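Local coordinates for protein putative alpha-galactosidase/melibiase (Bacteroides fragilis, PDB 4OGZ) that probably hydrolyses alpha-D-galactosides, releasing their terminal, non-reducing alpha-D-galactose residues, at residues E260-V268 against L306-N316. Sequence-based numbering, arbitrary orientation.
Sequences EPWKWAKKV and LSEYARPGGWN
W262, on the short helix after strand 250-254, meets L306 and Y309 in the TIM barrel, and the contact exemplifies how such a barrel ties one beta-alpha unit to a later one: the helix packs on the connection that leads through the 3-10 segment 307-309 into strand 315-317. W262 and K266 share the contact on the helix side, and Y309 is their main partner in area. L306 supplies both methyl groups to one face of the indole. CD2 lies over the five-membered ring, 3.6 Å from its centroid and 15° off the normal, a CH-pi contact, while CD1 covers the six-membered ring, 3.6 Å from W262 CE3. The opposite face of the indole is met near its rim by E260 CA from its own segment. Y309 approaches differently, in an edge-to-face pair with the planes at 57°: W262 CD1 points at the centre of the phenol ring and comes within 3.6 Å of Y309 CE2. A chi1 of 43°, which sets CG of W262 between its backbone N and carbonyl carbon, turns the indole into this position. Beside the base of the W262 side chain, N316 brings OD1 close to W262 CB; that oxygen is held by W273 NE1 of strand 272-274, so the neighbouring strand helps fix the amide. Its ND2 bonds to L306 O, which Y309 N reaches from the opposite face of the carbonyl plane.

Farther along, K266 lays its aliphatic chain across R311 at about a right angle, CE 3.5 Å from R311 NH2. K266 NZ sits over a guanidinium face, 3.5 Å from R311 NE, and these like charges probably repel. In the type II beta turn R311-G314, P312 O is 3.5 Å from K266 NZ. One water accepts from K266 NZ while donating to Y309 O and, at 2.8 Å, to G314 O.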
ATOM      1  N   GLU A 260      -8.978 -13.081  13.794  1.00 19.93           N
ATOM      2  CA  GLU A 260      -7.897 -13.713  13.050  1.00 19.64           C
ATOM      3  C   GLU A 260      -8.147 -13.767  11.525  1.00 18.88           C
ATOM      4  O   GLU A 260      -8.082 -14.838  10.920  1.00 16.93           O
ATOM      5  CB  GLU A 260      -7.666 -15.134  13.569  1.00 20.80           C
ATOM      6  CG  GLU A 260      -7.335 -15.231  15.050  1.00 21.45           C
ATOM      7  CD  GLU A 260      -6.892 -16.626  15.406  1.00 23.93           C
ATOM      8  OE1 GLU A 260      -7.645 -17.587  15.090  1.00 23.78           O
ATOM      9  OE2 GLU A 260      -5.775 -16.770  15.947  1.00 24.81           O
ATOM     10  N   PRO A 261      -8.435 -12.621  10.906  1.00 17.23           N
ATOM     11  CA  PRO A 261      -8.740 -12.561   9.501  1.00 16.41           C
ATOM     12  C   PRO A 261      -7.653 -13.139   8.589  1.00 16.06           C
ATOM     13  O   PRO A 261      -7.931 -13.513   7.469  1.00 15.12           O
ATOM     14  CB  PRO A 261      -8.851 -11.042   9.252  1.00 16.59           C
ATOM     15  CG  PRO A 261      -8.013 -10.433  10.272  1.00 16.27           C
ATOM     16  CD  PRO A 261      -8.280 -11.267  11.472  1.00 17.18           C
ATOM     17  N   TRP A 262      -6.407 -13.168   9.039  1.00 17.37           N
ATOM     18  CA  TRP A 262      -5.325 -13.817   8.240  1.00 18.11           C
ATOM     19  C   TRP A 262      -5.647 -15.275   7.910  1.00 18.24           C
ATOM     20  O   TRP A 262      -5.205 -15.799   6.896  1.00 19.33           O
ATOM     21  CB  TRP A 262      -3.954 -13.696   8.943  1.00 17.62           C
ATOM     22  CG  TRP A 262      -3.947 -13.959  10.432  1.00 16.92           C
ATOM     23  CD1 TRP A 262      -3.707 -15.132  11.034  1.00 18.32           C
ATOM     24  CD2 TRP A 262      -4.242 -13.019  11.491  1.00 18.31           C
ATOM     25  NE1 TRP A 262      -3.812 -15.003  12.414  1.00 19.48           N
ATOM     26  CE2 TRP A 262      -4.146 -13.716  12.713  1.00 18.49           C
ATOM     27  CE3 TRP A 262      -4.572 -11.658  11.520  1.00 17.27           C
ATOM     28  CZ2 TRP A 262      -4.351 -13.102  13.955  1.00 18.87           C
ATOM     29  CZ3 TRP A 262      -4.787 -11.045  12.766  1.00 18.74           C
ATOM     30  CH2 TRP A 262      -4.688 -11.761  13.954  1.00 18.56           C
ATOM     31  N   LYS A 263      -6.415 -15.942   8.749  1.00 19.40           N
ATOM     32  CA  LYS A 263      -6.791 -17.334   8.463  1.00 19.60           C
ATOM     33  C   LYS A 263      -7.922 -17.492   7.454  1.00 20.87           C
ATOM     34  O   LYS A 263      -7.975 -18.485   6.783  1.00 21.25           O
ATOM     35  CB  LYS A 263      -7.196 -18.030   9.742  1.00 20.94           C
ATOM     36  CG  LYS A 263      -6.014 -18.226  10.667  1.00 23.88           C
ATOM     37  CD  LYS A 263      -6.462 -18.534  12.074  1.00 25.34           C
ATOM     38  CE  LYS A 263      -5.270 -18.836  12.951  1.00 28.49           C
ATOM     39  NZ  LYS A 263      -5.751 -19.374  14.247  1.00 30.54           N
ATOM     40  N   TRP A 264      -8.853 -16.546   7.385  1.00 19.48           N
ATOM     41  CA  TRP A 264     -10.027 -16.722   6.526  1.00 18.92           C
ATOM     42  C   TRP A 264     -10.272 -15.632   5.480  1.00 19.23           C
ATOM     43  O   TRP A 264     -11.165 -15.767   4.644  1.00 22.01           O
ATOM     44  CB  TRP A 264     -11.312 -16.871   7.376  1.00 18.06           C
ATOM     45  CG  TRP A 264     -11.547 -15.752   8.396  1.00 18.37           C
ATOM     46  CD1 TRP A 264     -11.264 -15.800   9.738  1.00 20.00           C
ATOM     47  CD2 TRP A 264     -12.120 -14.472   8.163  1.00 18.69           C
ATOM     48  NE1 TRP A 264     -11.610 -14.621  10.345  1.00 18.89           N
ATOM     49  CE2 TRP A 264     -12.133 -13.782   9.400  1.00 18.40           C
ATOM     50  CE3 TRP A 264     -12.603 -13.818   7.027  1.00 19.89           C
ATOM     51  CZ2 TRP A 264     -12.612 -12.491   9.524  1.00 20.73           C
ATOM     52  CZ3 TRP A 264     -13.075 -12.536   7.150  1.00 19.78           C
ATOM     53  CH2 TRP A 264     -13.099 -11.882   8.396  1.00 20.61           C
ATOM     54  N   ALA A 265      -9.488 -14.570   5.478  1.00 22.81           N
ATOM     55  CA  ALA A 265      -9.773 -13.459   4.552  1.00 24.59           C
ATOM     56  C   ALA A 265      -9.632 -13.841   3.070  1.00 24.91           C
ATOM     57  O   ALA A 265     -10.471 -13.483   2.260  1.00 25.01           O
ATOM     58  CB  ALA A 265      -8.916 -12.244   4.889  1.00 26.11           C
ATOM     59  N   LYS A 266      -8.604 -14.603   2.730  1.00 25.16           N
ATOM     60  CA  LYS A 266      -8.400 -15.027   1.383  1.00 28.93           C
ATOM     61  C   LYS A 266      -9.602 -15.898   0.977  1.00 29.43           C
ATOM     62  O   LYS A 266     -10.106 -15.783  -0.145  1.00 25.22           O
ATOM     63  CB  LYS A 266      -7.044 -15.778   1.253  1.00 33.95           C
ATOM     64  CG  LYS A 266      -6.482 -15.985  -0.176  1.00 47.07           C
ATOM     65  CD  LYS A 266      -4.950 -15.805  -0.258  1.00 65.90           C
ATOM     66  CE  LYS A 266      -4.352 -15.988  -1.661  1.00 70.06           C
ATOM     67  NZ  LYS A 266      -3.039 -15.272  -1.845  1.00 58.20           N
ATOM     68  N   LYS A 267     -10.101 -16.727   1.897  1.00 26.98           N
ATOM     69  CA  LYS A 267     -11.222 -17.613   1.568  1.00 26.80           C
ATOM     70  C   LYS A 267     -12.504 -16.863   1.214  1.00 25.27           C
ATOM     71  O   LYS A 267     -13.276 -17.374   0.434  1.00 27.20           O
ATOM     72  CB  LYS A 267     -11.512 -18.625   2.686  1.00 29.16           C
ATOM     73  CG  LYS A 267     -10.379 -19.613   2.879  1.00 37.98           C
ATOM     74  CD  LYS A 267     -10.594 -20.554   4.064  1.00 48.51           C
ATOM     75  CE  LYS A 267      -9.328 -21.372   4.316  1.00 56.75           C
ATOM     76  NZ  LYS A 267      -9.450 -22.277   5.494  1.00 71.99           N
ATOM     77  N   VAL A 268     -12.725 -15.664   1.751  1.00 22.87           N
ATOM     78  CA  VAL A 268     -13.936 -14.909   1.418  1.00 21.51           C
ATOM     79  C   VAL A 268     -13.671 -13.855   0.317  1.00 19.94           C
ATOM     80  O   VAL A 268     -14.498 -13.000   0.104  1.00 21.39           O
ATOM     81  CB  VAL A 268     -14.580 -14.227   2.672  1.00 20.07           C
ATOM     82  CG1 VAL A 268     -14.932 -15.250   3.719  1.00 22.75           C
ATOM     83  CG2 VAL A 268     -13.677 -13.166   3.277  1.00 21.01           C
ATOM     84  N   LEU A 306       2.678 -13.217  11.918  1.00 17.88           N
ATOM     85  CA  LEU A 306       1.709 -13.488  10.827  1.00 20.41           C
ATOM     86  C   LEU A 306       2.342 -13.626   9.434  1.00 18.86           C
ATOM     87  O   LEU A 306       1.616 -13.737   8.434  1.00 18.13           O
ATOM     88  CB  LEU A 306       0.632 -12.404  10.808  1.00 17.20           C
ATOM     89  CG  LEU A 306      -0.011 -12.167  12.169  1.00 19.15           C
ATOM     90  CD1 LEU A 306      -1.075 -11.078  12.089  1.00 18.02           C
ATOM     91  CD2 LEU A 306      -0.591 -13.471  12.727  1.00 19.23           C
ATOM     92  N   SER A 307       3.674 -13.704   9.370  1.00 20.00           N
ATOM     93  CA  SER A 307       4.379 -13.639   8.102  1.00 22.05           C
ATOM     94  C   SER A 307       4.028 -14.800   7.163  1.00 17.73           C
ATOM     95  O   SER A 307       4.013 -14.619   5.976  1.00 18.94           O
ATOM     96  CB  SER A 307       5.904 -13.552   8.299  1.00 25.80           C
ATOM     97  OG  SER A 307       6.365 -14.485   9.243  1.00 29.87           O
ATOM     98  N   GLU A 308       3.664 -15.942   7.690  1.00 18.85           N
ATOM     99  CA  GLU A 308       3.316 -17.117   6.859  1.00 18.81           C
ATOM    100  C   GLU A 308       1.971 -16.970   6.144  1.00 19.95           C
ATOM    101  O   GLU A 308       1.658 -17.741   5.262  1.00 18.54           O
ATOM    102  CB  GLU A 308       3.254 -18.326   7.761  1.00 18.93           C
ATOM    103  N   TYR A 309       1.175 -15.969   6.522  1.00 17.91           N
ATOM    104  CA  TYR A 309      -0.161 -15.757   5.922  1.00 18.34           C
ATOM    105  C   TYR A 309      -0.145 -14.798   4.753  1.00 16.85           C
ATOM    106  O   TYR A 309      -1.155 -14.663   4.081  1.00 14.62           O
ATOM    107  CB  TYR A 309      -1.194 -15.264   6.995  1.00 19.38           C
ATOM    108  CG  TYR A 309      -1.424 -16.300   8.085  1.00 21.91           C
ATOM    109  CD1 TYR A 309      -2.324 -17.354   7.894  1.00 19.89           C
ATOM    110  CD2 TYR A 309      -0.713 -16.247   9.290  1.00 22.28           C
ATOM    111  CE1 TYR A 309      -2.527 -18.300   8.882  1.00 21.60           C
ATOM    112  CE2 TYR A 309      -0.897 -17.210  10.268  1.00 21.67           C
ATOM    113  CZ  TYR A 309      -1.798 -18.229  10.051  1.00 22.27           C
ATOM    114  OH  TYR A 309      -1.987 -19.169  11.003  1.00 25.22           O
ATOM    115  N   ALA A 310       0.984 -14.131   4.515  1.00 17.87           N
ATOM    116  CA  ALA A 310       1.109 -13.162   3.437  1.00 17.17           C
ATOM    117  C   ALA A 310       1.862 -13.771   2.289  1.00 16.02           C
ATOM    118  O   ALA A 310       2.825 -14.490   2.492  1.00 18.14           O
ATOM    119  CB  ALA A 310       1.846 -11.919   3.890  1.00 18.26           C
ATOM    120  N   ARG A 311       1.450 -13.400   1.086  1.00 16.75           N
ATOM    121  CA  ARG A 311       2.125 -13.783  -0.141  1.00 20.04           C
ATOM    122  C   ARG A 311       1.518 -13.006  -1.297  1.00 18.47           C
ATOM    123  O   ARG A 311       0.489 -12.367  -1.127  1.00 15.06           O
ATOM    124  CB  ARG A 311       2.005 -15.293  -0.350  1.00 24.90           C
ATOM    125  CG  ARG A 311       0.584 -15.799  -0.460  1.00 32.59           C
ATOM    126  CD  ARG A 311       0.631 -17.234  -1.001  1.00 40.38           C
ATOM    127  NE  ARG A 311      -0.709 -17.817  -1.133  1.00 65.92           N
ATOM    128  CZ  ARG A 311      -1.461 -18.290  -0.133  1.00 77.79           C
ATOM    129  NH1 ARG A 311      -1.027 -18.277   1.133  1.00 77.27           N
ATOM    130  NH2 ARG A 311      -2.666 -18.788  -0.407  1.00 66.12           N
ATOM    131  N   PRO A 312       2.109 -13.101  -2.497  1.00 19.45           N
ATOM    132  CA  PRO A 312       1.488 -12.322  -3.579  1.00 19.45           C
ATOM    133  C   PRO A 312      -0.020 -12.544  -3.657  1.00 20.25           C
ATOM    134  O   PRO A 312      -0.473 -13.673  -3.585  1.00 16.26           O
ATOM    135  CB  PRO A 312       2.225 -12.851  -4.819  1.00 18.41           C
ATOM    136  CG  PRO A 312       3.623 -13.048  -4.286  1.00 16.29           C
ATOM    137  CD  PRO A 312       3.379 -13.699  -2.939  1.00 16.51           C
ATOM    138  N   GLY A 313      -0.788 -11.456  -3.687  1.00 18.91           N
ATOM    139  CA  GLY A 313      -2.233 -11.555  -3.750  1.00 21.29           C
ATOM    140  C   GLY A 313      -2.996 -11.574  -2.432  1.00 19.28           C
ATOM    141  O   GLY A 313      -4.201 -11.670  -2.439  1.00 21.35           O
ATOM    142  N   GLY A 314      -2.301 -11.460  -1.304  1.00 18.39           N
ATOM    143  CA  GLY A 314      -2.943 -11.406  -0.018  1.00 14.85           C
ATOM    144  C   GLY A 314      -2.015 -10.983   1.073  1.00 14.94           C
ATOM    145  O   GLY A 314      -1.111 -11.724   1.441  1.00 13.91           O
ATOM    146  N   TRP A 315      -2.275  -9.810   1.653  1.00 13.78           N
ATOM    147  CA  TRP A 315      -1.339  -9.184   2.552  1.00 13.95           C
ATOM    148  C   TRP A 315      -1.940  -8.863   3.925  1.00 15.87           C
ATOM    149  O   TRP A 315      -3.131  -8.526   4.025  1.00 12.94           O
ATOM    150  CB  TRP A 315      -0.879  -7.865   1.929  1.00 14.21           C
ATOM    151  CG  TRP A 315      -0.488  -7.998   0.494  1.00 12.88           C
ATOM    152  CD1 TRP A 315      -1.203  -7.600  -0.583  1.00 13.36           C
ATOM    153  CD2 TRP A 315       0.741  -8.545  -0.016  1.00 11.88           C
ATOM    154  NE1 TRP A 315      -0.505  -7.843  -1.728  1.00 13.70           N
ATOM    155  CE2 TRP A 315       0.683  -8.449  -1.411  1.00 12.44           C
ATOM    156  CE3 TRP A 315       1.863  -9.142   0.577  1.00 12.21           C
ATOM    157  CZ2 TRP A 315       1.695  -8.954  -2.255  1.00 11.75           C
ATOM    158  CZ3 TRP A 315       2.902  -9.615  -0.277  1.00 11.49           C
ATOM    159  CH2 TRP A 315       2.801  -9.487  -1.658  1.00 11.59           C
ATOM    160  N   ASN A 316      -1.107  -8.976   4.963  1.00 14.51           N
ATOM    161  CA  ASN A 316      -1.432  -8.468   6.252  1.00 16.17           C
ATOM    162  C   ASN A 316      -1.362  -6.930   6.205  1.00 14.69           C
ATOM    163  O   ASN A 316      -0.371  -6.375   5.714  1.00 16.33           O
ATOM    164  CB  ASN A 316      -0.472  -9.010   7.299  1.00 16.43           C
ATOM    165  CG  ASN A 316      -0.571 -10.526   7.470  1.00 14.70           C
ATOM    166  OD1 ASN A 316      -1.637 -11.073   7.717  1.00 13.54           O
ATOM    167  ND2 ASN A 316       0.561 -11.192   7.375  1.00 13.59           N
TER
HETATM  168  O   HOH W   1      -1.774 -14.402   1.069  1.00 20.19           O